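Local structure of glycosylation Associate Protein 2 (Streptococcus agalactiae serotype V, 6OYC) at residues M26-I31 and Q117-F122; S37-T42 and S75-F80; L63-Q68 and Y84-P89; S182-E187 and R259-G264. The protein probably takes part, within a complex of glycosylation-associated proteins, in the glycosylation and accessory Sec export of a surface adhesin. All blocks are in the same frame, centred on the assembly; numbering follows the deposited sequence.

Contacts 1, 2 and 3 are built on or around the N-terminal parallel sheet, whereas contact 4 lies in a separate antiparallel sheet. Contact 3 joins two neighbouring strands in the buried middle of the parallel sheet, with backbone bonds and a tyrosine hydroxyl. Contacts 1 and 2 lie on its two faces, the first buried under helix 115-125, the second partly exposed where helix 36-52 meets a loop; both rest on apolar side chains and aromatic rings. Contact 1 touches contact 3 through Trp28 on Leu64, and contact 2 touches it through Leu77 on Leu63. Contact 4, partly buried, adds to its backbone ladder a glutamate linked through water; Gln121 of contact 1 reaches it at Gly264.

Contact 1: M26-I31 and Q117-F122; sequences MEWLFI and QLIRQF
The methyl CE of Met26 presses on the root of the Phe122 side chain, 3.6 Å from Phe122 CB, and lies 4.0 Å from Ile119 O. Two residues along the strand, the six-membered end of the Trp28 indole does the touching: Trp28 CZ3 is 4.0 Å from Ile119 CG1 and 4.2 Å from Phe122 CD2. It approaches Phe122 at the ring edge, near the plane, and both helix side chains cross the indole at roughly a right angle. Met26 reaches out with CG anti to its backbone N (chi1 162°), then bends at the sulfur, which turns CE to the helix. These residues belong to the edge strand 26-31 of a five-stranded parallel sheet, and 117-122 to helix 115-125, which lies across the sheet face that carries Trp28, Leu64 and Phe87; the short axes run 11.2 Å apart at 123°. Further out, Leu118 CG sits over one face of the Phe122 ring, 3.8 Å above its plane, while Phe87 of strand 86-89 meets Phe122 edge-to-face. The indole also leans on Leu64, and its NE1 is hydrogen-bonded to Gln10 OE1 on the adjoining strand.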
# COMPACT_ATOMS: atom_id res chain seq x y z
N MET B 26 -7.89 -23.60 14.01
CA MET B 26 -8.48 -23.12 12.78
C MET B 26 -9.72 -23.96 12.51
O MET B 26 -9.62 -25.17 12.27
CB MET B 26 -7.49 -23.19 11.61
CG MET B 26 -8.18 -23.12 10.24
SD MET B 26 -7.07 -23.25 8.82
CE MET B 26 -6.61 -21.56 8.66
N GLU B 27 -10.88 -23.32 12.55
CA GLU B 27 -12.15 -24.01 12.31
C GLU B 27 -12.39 -24.12 10.81
O GLU B 27 -12.45 -23.11 10.10
CB GLU B 27 -13.29 -23.25 12.98
CG GLU B 27 -14.64 -23.90 12.86
CD GLU B 27 -15.73 -23.08 13.55
OE1 GLU B 27 -15.73 -21.83 13.41
OE2 GLU B 27 -16.57 -23.68 14.25
N TRP B 28 -12.54 -25.35 10.34
CA TRP B 28 -12.67 -25.62 8.92
C TRP B 28 -14.10 -26.09 8.64
O TRP B 28 -14.41 -27.28 8.79
CB TRP B 28 -11.63 -26.64 8.49
CG TRP B 28 -11.51 -26.83 7.00
CD1 TRP B 28 -12.31 -27.61 6.21
CD2 TRP B 28 -10.52 -26.27 6.13
NE1 TRP B 28 -11.88 -27.57 4.91
CE2 TRP B 28 -10.79 -26.74 4.83
CE3 TRP B 28 -9.45 -25.40 6.32
CZ2 TRP B 28 -10.02 -26.37 3.72
CZ3 TRP B 28 -8.67 -25.04 5.22
CH2 TRP B 28 -8.96 -25.53 3.94
N LEU B 29 -14.96 -25.16 8.24
CA LEU B 29 -16.32 -25.49 7.83
C LEU B 29 -16.33 -26.12 6.44
O LEU B 29 -15.59 -25.68 5.55
CB LEU B 29 -17.20 -24.24 7.83
CG LEU B 29 -17.23 -23.46 9.15
CD1 LEU B 29 -18.14 -22.22 9.07
CD2 LEU B 29 -17.68 -24.38 10.26
N PHE B 30 -17.15 -27.14 6.25
CA PHE B 30 -17.25 -27.83 4.97
C PHE B 30 -18.70 -28.11 4.61
O PHE B 30 -19.44 -28.65 5.44
CB PHE B 30 -16.51 -29.16 4.99
CG PHE B 30 -16.67 -29.93 3.73
CD1 PHE B 30 -16.02 -29.52 2.58
CD2 PHE B 30 -17.50 -31.04 3.68
CE1 PHE B 30 -16.18 -30.22 1.39
CE2 PHE B 30 -17.66 -31.75 2.51
CZ PHE B 30 -17.00 -31.34 1.36
N ILE B 31 -19.09 -27.78 3.38
CA ILE B 31 -20.38 -28.17 2.84
C ILE B 31 -20.20 -28.67 1.41
O ILE B 31 -19.35 -28.18 0.65
CB ILE B 31 -21.42 -27.02 2.85
CG1 ILE B 31 -20.89 -25.80 2.11
CG2 ILE B 31 -21.82 -26.66 4.27
CD1 ILE B 31 -21.89 -24.65 2.04
N GLN B 117 0.22 -25.23 1.35
CA GLN B 117 0.55 -23.82 1.19
C GLN B 117 -0.67 -22.96 1.50
O GLN B 117 -0.58 -21.99 2.27
CB GLN B 117 1.06 -23.55 -0.23
CG GLN B 117 1.37 -22.09 -0.48
CD GLN B 117 1.91 -21.80 -1.88
OE1 GLN B 117 3.03 -21.27 -2.05
NE2 GLN B 117 1.14 -22.15 -2.89
N LEU B 118 -1.83 -23.31 0.93
CA LEU B 118 -3.02 -22.48 1.10
C LEU B 118 -3.50 -22.49 2.54
O LEU B 118 -3.91 -21.46 3.08
CB LEU B 118 -4.14 -22.95 0.17
CG LEU B 118 -5.37 -22.02 0.24
CD1 LEU B 118 -4.98 -20.59 -0.16
CD2 LEU B 118 -6.54 -22.55 -0.62
N ILE B 119 -3.46 -23.66 3.19
CA ILE B 119 -3.81 -23.72 4.61
C ILE B 119 -2.92 -22.80 5.43
O ILE B 119 -3.39 -22.03 6.27
CB ILE B 119 -3.72 -25.18 5.10
CG1 ILE B 119 -4.85 -25.99 4.47
CG2 ILE B 119 -3.72 -25.24 6.65
CD1 ILE B 119 -4.56 -27.44 4.37
N ARG B 120 -1.60 -22.85 5.18
CA ARG B 120 -0.67 -21.99 5.91
C ARG B 120 -0.95 -20.52 5.64
O ARG B 120 -0.90 -19.69 6.56
CB ARG B 120 0.77 -22.35 5.51
CG ARG B 120 1.84 -21.87 6.47
CD ARG B 120 1.69 -22.58 7.81
NE ARG B 120 2.76 -22.29 8.76
CZ ARG B 120 2.71 -22.63 10.05
NH1 ARG B 120 1.64 -23.26 10.52
NH2 ARG B 120 3.71 -22.34 10.86
N GLN B 121 -1.24 -20.17 4.39
CA GLN B 121 -1.57 -18.78 4.03
C GLN B 121 -2.85 -18.31 4.72
O GLN B 121 -2.92 -17.18 5.21
CB GLN B 121 -1.72 -18.64 2.52
CG GLN B 121 -0.43 -18.82 1.73
CD GLN B 121 -0.69 -18.86 0.22
OE1 GLN B 121 -1.54 -19.61 -0.26
NE2 GLN B 121 0.04 -18.04 -0.52
N PHE B 122 -3.88 -19.15 4.73
CA PHE B 122 -5.06 -18.85 5.54
C PHE B 122 -4.65 -18.58 6.99
O PHE B 122 -4.97 -17.53 7.57
CB PHE B 122 -6.06 -20.02 5.48
CG PHE B 122 -6.85 -20.10 4.20
CD1 PHE B 122 -6.72 -19.13 3.20
CD2 PHE B 122 -7.76 -21.15 3.99
CE1 PHE B 122 -7.49 -19.21 2.02
CE2 PHE B 122 -8.51 -21.24 2.82
CZ PHE B 122 -8.37 -20.28 1.83

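Contact 2: S37-T42 and S75-F80; sequences SDFVTT and SSLSSF
This is an apolar contact between helix 36-52 and the loop that leads from strand 62-65 to strand 86-89, on the sheet face turned from helix 115-125. An edge-to-face aromatic pair carries it: Phe39 directs its edge at the face of Phe80, with centroids 5.5 Å apart and planes at 76°. The nearest atoms are Phe39 CE2 and Phe80 CD2, 4.1 Å apart, so the edge arrives toward the rim of the Phe80 ring. On its opposite face Ser79 OG lies 3.3 Å above the plane, over the centre, and the ring is thus sandwiched. Leu77 extends one branch to Phe39, CD2 meeting Phe39 CD2 at 3.7 Å, and the two side chains cross at about a right angle. With CG anti to its backbone N (chi1 175°), Phe39 swings down from the helix toward the sheet, where it also touches Leu9. Val40 divides its methyls: CG2 packs against Ser76 OG at 3.4 Å, CG1 against Phe80 CZ at 4.3 Å. The Ser76 hydroxyl meanwhile has a hydrogen-bond partner of its own in Glu73 O. Leu77 continues inward onto Val11 and Leu63, joining the loop to the sheet. Helix 36-52 lies in the beta-alpha-beta crossover between parallel strands 26-31 and 62-65; the loop beside it links 62-65 to 86-89 without a regular helix, in a sheet of flavodoxin-like strand order.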
# COMPACT_ATOMS: atom_id res chain seq x y z
N SER B 37 -27.79 -23.98 0.12
CA SER B 37 -29.04 -23.38 0.56
C SER B 37 -29.24 -23.55 2.06
O SER B 37 -29.62 -22.61 2.76
CB SER B 37 -30.22 -24.00 -0.21
OG SER B 37 -31.45 -23.61 0.39
N ASP B 38 -28.99 -24.76 2.58
CA ASP B 38 -28.98 -24.95 4.03
C ASP B 38 -28.05 -23.96 4.71
O ASP B 38 -28.42 -23.35 5.73
CB ASP B 38 -28.59 -26.38 4.39
CG ASP B 38 -29.62 -27.39 3.95
OD1 ASP B 38 -30.79 -26.98 3.78
OD2 ASP B 38 -29.27 -28.58 3.76
N PHE B 39 -26.86 -23.74 4.15
CA PHE B 39 -25.94 -22.79 4.77
C PHE B 39 -26.55 -21.39 4.83
O PHE B 39 -26.47 -20.71 5.86
CB PHE B 39 -24.60 -22.76 4.03
CG PHE B 39 -23.67 -21.72 4.56
CD1 PHE B 39 -22.88 -21.96 5.68
CD2 PHE B 39 -23.63 -20.46 3.98
CE1 PHE B 39 -22.04 -20.99 6.18
CE2 PHE B 39 -22.78 -19.47 4.49
CZ PHE B 39 -21.99 -19.73 5.59
N VAL B 40 -27.16 -20.93 3.73
CA VAL B 40 -27.76 -19.59 3.72
C VAL B 40 -28.76 -19.42 4.88
O VAL B 40 -28.75 -18.40 5.59
CB VAL B 40 -28.45 -19.31 2.37
CG1 VAL B 40 -29.10 -17.94 2.40
CG2 VAL B 40 -27.45 -19.41 1.23
N THR B 41 -29.61 -20.42 5.09
CA THR B 41 -30.57 -20.37 6.19
C THR B 41 -29.86 -20.38 7.54
O THR B 41 -30.09 -19.50 8.38
CB THR B 41 -31.54 -21.55 6.08
OG1 THR B 41 -32.35 -21.40 4.91
CG2 THR B 41 -32.42 -21.67 7.34
N THR B 42 -28.98 -21.37 7.77
CA THR B 42 -28.27 -21.46 9.05
C THR B 42 -27.46 -20.20 9.34
O THR B 42 -27.48 -19.68 10.46
CB THR B 42 -27.36 -22.67 9.07
OG1 THR B 42 -28.16 -23.85 8.94
CG2 THR B 42 -26.64 -22.74 10.39
N SER B 75 -24.21 -18.13 -6.17
CA SER B 75 -24.44 -16.69 -6.09
C SER B 75 -25.00 -16.27 -4.74
O SER B 75 -24.76 -15.14 -4.28
CB SER B 75 -25.39 -16.25 -7.20
OG SER B 75 -24.82 -16.46 -8.46
N SER B 76 -25.77 -17.15 -4.08
CA SER B 76 -26.31 -16.76 -2.79
C SER B 76 -25.25 -16.65 -1.70
O SER B 76 -25.57 -16.16 -0.61
CB SER B 76 -27.40 -17.75 -2.36
OG SER B 76 -26.86 -19.03 -2.10
N LEU B 77 -24.00 -17.06 -1.94
CA LEU B 77 -22.96 -16.83 -0.94
C LEU B 77 -22.37 -15.43 -1.03
O LEU B 77 -21.54 -15.07 -0.20
CB LEU B 77 -21.85 -17.88 -1.07
CG LEU B 77 -22.36 -19.30 -0.84
CD1 LEU B 77 -21.23 -20.32 -0.94
CD2 LEU B 77 -23.08 -19.43 0.51
N SER B 78 -22.83 -14.63 -1.99
CA SER B 78 -22.24 -13.32 -2.23
C SER B 78 -22.42 -12.38 -1.04
O SER B 78 -21.54 -11.56 -0.76
CB SER B 78 -22.87 -12.71 -3.48
OG SER B 78 -22.51 -11.36 -3.61
N SER B 79 -23.54 -12.49 -0.31
CA SER B 79 -23.76 -11.58 0.81
C SER B 79 -22.78 -11.82 1.95
O SER B 79 -22.60 -10.92 2.79
CB SER B 79 -25.20 -11.72 1.33
OG SER B 79 -25.37 -12.93 2.07
N PHE B 80 -22.15 -12.99 2.02
CA PHE B 80 -21.37 -13.38 3.19
C PHE B 80 -19.87 -13.13 3.05
O PHE B 80 -19.16 -13.34 4.03
CB PHE B 80 -21.60 -14.87 3.50
CG PHE B 80 -23.04 -15.23 3.72
CD1 PHE B 80 -23.68 -14.90 4.92
CD2 PHE B 80 -23.76 -15.89 2.73
CE1 PHE B 80 -25.02 -15.23 5.12
CE2 PHE B 80 -25.10 -16.22 2.92
CZ PHE B 80 -25.74 -15.89 4.12

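Contact 3: L63-Q68 and Y84-P89; sequences LLLTEQ and YEVFYP
Leu63 and Leu65 use three backbone groups to bind the next strand: Leu63 N gives a nearly straight bond to Glu85 O (2.8 Å, 170°), Leu63 O accepts from Phe87 N at 2.9 Å, and Leu65 N binds Phe87 O at 2.8 Å. The parallel register pairs Leu63 with Val86 and Leu64 with Phe87. At Leu65 O the ladder stops, because Pro89 brings no N-H; its CD comes to 3.3 Å from Leu65 O, which instead has a weak bond from Tyr110 OH. Beyond the ladder the phenol of Tyr88 takes over: Tyr88 OH donates to Gln68 O at 2.6 Å, in the carbonyl plane and on a lone pair. A chi1 of 180° sets the ring opposite the backbone N and carries it out to that loop, with Pro89 CD over one face. Glu67 OE2 receives both Thr66 OG1 and Glu13 N, tying this loop to the one that follows strand 6-11. Other backbone bonds go to the flanking strands, Leu64 to Leu9 and Val11, Val86 and Tyr88 to Gln108. Apolar side chains close both faces: Leu65 CD1 lies 3.7 Å from Val86 CG1 on one, and Leu64 CD1 3.9 Å from Phe87 CB on the other. Such neighbouring strands form the centre of a five-stranded parallel sheet in the 2-1-3-4-5 order of flavodoxin-like folds.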
# COMPACT_ATOMS: atom_id res chain seq x y z
N LEU B 63 -13.68 -18.04 1.76
CA LEU B 63 -14.52 -19.01 1.06
C LEU B 63 -13.61 -19.78 0.12
O LEU B 63 -13.02 -19.19 -0.79
CB LEU B 63 -15.65 -18.31 0.29
CG LEU B 63 -16.47 -19.19 -0.66
CD1 LEU B 63 -17.16 -20.29 0.13
CD2 LEU B 63 -17.51 -18.35 -1.46
N LEU B 64 -13.50 -21.08 0.33
CA LEU B 64 -12.60 -21.91 -0.46
C LEU B 64 -13.44 -22.74 -1.42
O LEU B 64 -14.21 -23.61 -1.00
CB LEU B 64 -11.74 -22.80 0.43
CG LEU B 64 -10.89 -23.77 -0.40
CD1 LEU B 64 -10.00 -23.02 -1.40
CD2 LEU B 64 -10.07 -24.68 0.50
N LEU B 65 -13.26 -22.49 -2.71
CA LEU B 65 -14.03 -23.17 -3.75
C LEU B 65 -13.11 -24.18 -4.42
O LEU B 65 -12.13 -23.81 -5.07
CB LEU B 65 -14.58 -22.15 -4.75
CG LEU B 65 -15.54 -21.11 -4.16
CD1 LEU B 65 -16.02 -20.09 -5.22
CD2 LEU B 65 -16.74 -21.78 -3.49
N THR B 66 -13.40 -25.47 -4.25
CA THR B 66 -12.49 -26.48 -4.75
C THR B 66 -12.95 -27.14 -6.05
O THR B 66 -12.22 -27.98 -6.57
CB THR B 66 -12.25 -27.57 -3.70
OG1 THR B 66 -13.50 -28.16 -3.32
CG2 THR B 66 -11.55 -26.99 -2.45
N GLU B 67 -14.12 -26.78 -6.59
CA GLU B 67 -14.63 -27.39 -7.82
C GLU B 67 -14.55 -26.42 -8.99
O GLU B 67 -14.48 -25.19 -8.82
CB GLU B 67 -16.08 -27.86 -7.66
CG GLU B 67 -16.36 -28.62 -6.40
CD GLU B 67 -15.46 -29.84 -6.26
OE1 GLU B 67 -15.37 -30.62 -7.24
OE2 GLU B 67 -14.84 -30.01 -5.19
N GLN B 68 -14.58 -26.97 -10.21
CA GLN B 68 -14.50 -26.11 -11.38
C GLN B 68 -15.77 -25.30 -11.57
O GLN B 68 -15.72 -24.09 -11.85
CB GLN B 68 -14.20 -26.92 -12.63
CG GLN B 68 -14.37 -26.07 -13.86
CD GLN B 68 -13.53 -26.53 -15.01
OE1 GLN B 68 -12.70 -25.78 -15.53
NE2 GLN B 68 -13.73 -27.78 -15.43
N TYR B 84 -11.54 -10.55 -2.54
CA TYR B 84 -10.26 -11.18 -2.17
C TYR B 84 -10.39 -12.22 -1.07
O TYR B 84 -9.37 -12.83 -0.70
CB TYR B 84 -9.22 -10.14 -1.74
CG TYR B 84 -9.00 -9.11 -2.81
CD1 TYR B 84 -8.45 -9.47 -4.03
CD2 TYR B 84 -9.37 -7.79 -2.61
CE1 TYR B 84 -8.24 -8.53 -5.03
CE2 TYR B 84 -9.18 -6.85 -3.60
CZ TYR B 84 -8.62 -7.23 -4.82
OH TYR B 84 -8.43 -6.30 -5.82
N GLU B 85 -11.60 -12.46 -0.56
CA GLU B 85 -11.82 -13.51 0.43
C GLU B 85 -12.19 -14.84 -0.21
O GLU B 85 -12.42 -15.82 0.50
CB GLU B 85 -12.91 -13.11 1.43
CG GLU B 85 -12.47 -12.00 2.37
CD GLU B 85 -13.48 -11.71 3.48
OE1 GLU B 85 -14.61 -12.27 3.44
OE2 GLU B 85 -13.15 -10.90 4.37
N VAL B 86 -12.25 -14.90 -1.54
CA VAL B 86 -12.70 -16.09 -2.23
C VAL B 86 -11.51 -16.72 -2.93
O VAL B 86 -10.65 -16.01 -3.48
CB VAL B 86 -13.83 -15.75 -3.23
CG1 VAL B 86 -14.29 -17.00 -3.99
CG2 VAL B 86 -14.99 -15.12 -2.47
N PHE B 87 -11.44 -18.05 -2.90
CA PHE B 87 -10.29 -18.77 -3.42
C PHE B 87 -10.73 -19.89 -4.34
O PHE B 87 -11.69 -20.61 -4.05
CB PHE B 87 -9.44 -19.30 -2.26
CG PHE B 87 -8.81 -18.20 -1.46
CD1 PHE B 87 -9.55 -17.54 -0.48
CD2 PHE B 87 -7.51 -17.79 -1.72
CE1 PHE B 87 -8.99 -16.49 0.25
CE2 PHE B 87 -6.94 -16.75 -1.00
CZ PHE B 87 -7.69 -16.09 -0.01
N TYR B 88 -9.99 -20.06 -5.44
CA TYR B 88 -10.44 -20.90 -6.54
C TYR B 88 -9.20 -21.40 -7.27
O TYR B 88 -8.21 -20.66 -7.35
CB TYR B 88 -11.34 -20.08 -7.48
CG TYR B 88 -11.89 -20.82 -8.68
CD1 TYR B 88 -13.10 -21.50 -8.61
CD2 TYR B 88 -11.22 -20.80 -9.91
CE1 TYR B 88 -13.62 -22.17 -9.71
CE2 TYR B 88 -11.74 -21.47 -11.03
CZ TYR B 88 -12.94 -22.15 -10.92
OH TYR B 88 -13.47 -22.82 -11.99
N PRO B 89 -9.19 -22.64 -7.76
CA PRO B 89 -7.95 -23.20 -8.30
C PRO B 89 -7.45 -22.41 -9.49
O PRO B 89 -8.22 -22.00 -10.37
CB PRO B 89 -8.35 -24.63 -8.69
CG PRO B 89 -9.55 -24.91 -7.87
CD PRO B 89 -10.29 -23.62 -7.79

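Contact 4: S182-E187 and R259-G264; sequences SDFYNE and RRNGRG
Tyr185 lays one ring face on Gly264, whose CA sits over the centre, 3.5 Å from the centroid, in a CH-pi contact, while Gly262 O lies at the ring edge in plane. Phe184 has Asn261 CB over one face toward the rim, and its CE1 comes within 3.2 Å of Asn261 OD1; ring and amide planes are 35° apart. Phe127 meets the Phe184 ring as well. Between the aromatics and the far end of the pair runs an antiparallel ladder of strands 185-195 and 251-262. Glu187 and Arg260 form a hydrogen-bonded pair, with Glu187 N to Arg260 O at 2.9 Å and the return bond from Arg260 N to Glu187 O. Gly262 N donates to Tyr185 O at 2.8 Å from above the carbonyl plane, whereas the bond of Tyr185 N to Gly262 O is weak. The extended Glu187 side chain lies over the opposite strand, its CD 3.6 Å from Gly262 CA. Four waters join the carboxylate to the other segment: one each from OE2 to Gly264 N and Arg263 N, and from OE1 to Asn261 O and Arg260 NH1. Arg260 forms its salt bridges elsewhere, with Glu283 and Glu308, and its NH1 is 4.9 Å from Glu187 OE1. The buried carboxylate therefore takes bonds from ordered waters, two of them held by backbone N-H groups, which would be expected to stabilise its negative charge without a direct salt bridge to Arg260.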
# COMPACT_ATOMS: atom_id res chain seq x y z
N SER B 182 4.28 -14.62 15.84
CA SER B 182 4.02 -16.00 15.49
C SER B 182 2.69 -16.18 14.75
O SER B 182 2.40 -17.28 14.28
CB SER B 182 4.04 -16.87 16.75
OG SER B 182 3.27 -16.26 17.77
N ASP B 183 1.90 -15.11 14.61
CA ASP B 183 0.54 -15.24 14.08
C ASP B 183 0.38 -14.83 12.62
O ASP B 183 -0.63 -15.18 12.01
CB ASP B 183 -0.43 -14.44 14.93
CG ASP B 183 -0.49 -14.95 16.35
OD1 ASP B 183 -0.57 -16.18 16.55
OD2 ASP B 183 -0.42 -14.12 17.25
N PHE B 184 1.35 -14.10 12.04
CA PHE B 184 1.31 -13.76 10.63
C PHE B 184 2.72 -13.81 10.06
O PHE B 184 3.69 -14.06 10.79
CB PHE B 184 0.66 -12.39 10.38
CG PHE B 184 1.05 -11.32 11.38
CD1 PHE B 184 2.28 -10.69 11.29
CD2 PHE B 184 0.17 -10.94 12.39
CE1 PHE B 184 2.63 -9.68 12.21
CE2 PHE B 184 0.52 -9.96 13.29
CZ PHE B 184 1.75 -9.32 13.20
N TYR B 185 2.84 -13.60 8.76
CA TYR B 185 4.15 -13.50 8.13
C TYR B 185 4.81 -12.20 8.54
O TYR B 185 4.15 -11.18 8.75
CB TYR B 185 4.02 -13.57 6.61
CG TYR B 185 3.49 -14.88 6.12
CD1 TYR B 185 2.11 -15.10 6.02
CD2 TYR B 185 4.35 -15.91 5.79
CE1 TYR B 185 1.62 -16.33 5.59
CE2 TYR B 185 3.88 -17.14 5.37
CZ TYR B 185 2.50 -17.34 5.26
OH TYR B 185 2.04 -18.55 4.82
N ASN B 186 6.13 -12.26 8.67
CA ASN B 186 6.93 -11.09 9.01
C ASN B 186 7.71 -10.71 7.77
O ASN B 186 8.62 -11.44 7.35
CB ASN B 186 7.85 -11.36 10.19
CG ASN B 186 7.08 -11.74 11.43
OD1 ASN B 186 6.68 -10.87 12.20
ND2 ASN B 186 6.83 -13.03 11.61
N GLU B 187 7.34 -9.59 7.16
CA GLU B 187 7.94 -9.13 5.93
C GLU B 187 9.09 -8.20 6.23
O GLU B 187 9.00 -7.33 7.10
CB GLU B 187 6.90 -8.42 5.06
CG GLU B 187 6.01 -9.36 4.30
CD GLU B 187 5.04 -8.65 3.34
OE1 GLU B 187 4.89 -7.41 3.40
OE2 GLU B 187 4.43 -9.36 2.51
N ARG B 259 9.74 -3.16 7.45
CA ARG B 259 9.17 -4.37 8.03
C ARG B 259 7.66 -4.24 8.08
O ARG B 259 7.13 -3.19 8.45
CB ARG B 259 9.75 -4.64 9.43
CG ARG B 259 9.40 -3.60 10.49
CD ARG B 259 8.31 -4.17 11.36
NE ARG B 259 8.11 -3.38 12.56
CZ ARG B 259 7.07 -3.52 13.37
NH1 ARG B 259 6.13 -4.43 13.10
NH2 ARG B 259 6.97 -2.77 14.45
N ARG B 260 6.95 -5.31 7.70
CA ARG B 260 5.51 -5.26 7.48
C ARG B 260 4.83 -6.51 8.03
O ARG B 260 5.41 -7.61 8.02
CB ARG B 260 5.17 -5.12 5.98
CG ARG B 260 5.63 -3.80 5.38
CD ARG B 260 5.67 -3.79 3.84
NE ARG B 260 6.32 -2.56 3.37
CZ ARG B 260 7.07 -2.49 2.27
NH1 ARG B 260 7.25 -3.57 1.53
NH2 ARG B 260 7.61 -1.34 1.92
N ASN B 261 3.59 -6.35 8.49
CA ASN B 261 2.73 -7.50 8.70
C ASN B 261 2.39 -8.08 7.33
O ASN B 261 1.79 -7.40 6.49
CB ASN B 261 1.45 -7.12 9.45
CG ASN B 261 1.70 -6.62 10.88
OD1 ASN B 261 2.84 -6.55 11.37
ND2 ASN B 261 0.61 -6.25 11.55
N GLY B 262 2.79 -9.33 7.09
CA GLY B 262 2.69 -9.93 5.77
C GLY B 262 1.65 -11.03 5.68
O GLY B 262 1.25 -11.63 6.68
N ARG B 263 1.21 -11.32 4.46
CA ARG B 263 0.15 -12.29 4.24
C ARG B 263 0.62 -13.48 3.41
O ARG B 263 -0.20 -14.30 3.00
CB ARG B 263 -1.05 -11.60 3.59
CG ARG B 263 -1.59 -10.46 4.46
CD ARG B 263 -2.81 -9.79 3.83
NE ARG B 263 -3.28 -8.67 4.64
CZ ARG B 263 -4.18 -8.77 5.62
NH1 ARG B 263 -4.73 -9.95 5.93
NH2 ARG B 263 -4.51 -7.68 6.29
N GLY B 264 1.93 -13.58 3.16
CA GLY B 264 2.46 -14.74 2.47
C GLY B 264 1.97 -14.93 1.06
O GLY B 264 2.02 -16.04 0.54
O HOH W 1 4.33 -12.18 3.53
O HOH W 2 1.90 -9.71 2.29
O HOH W 3 2.02 -6.82 3.84
O HOH W 4 5.20 -5.77 1.30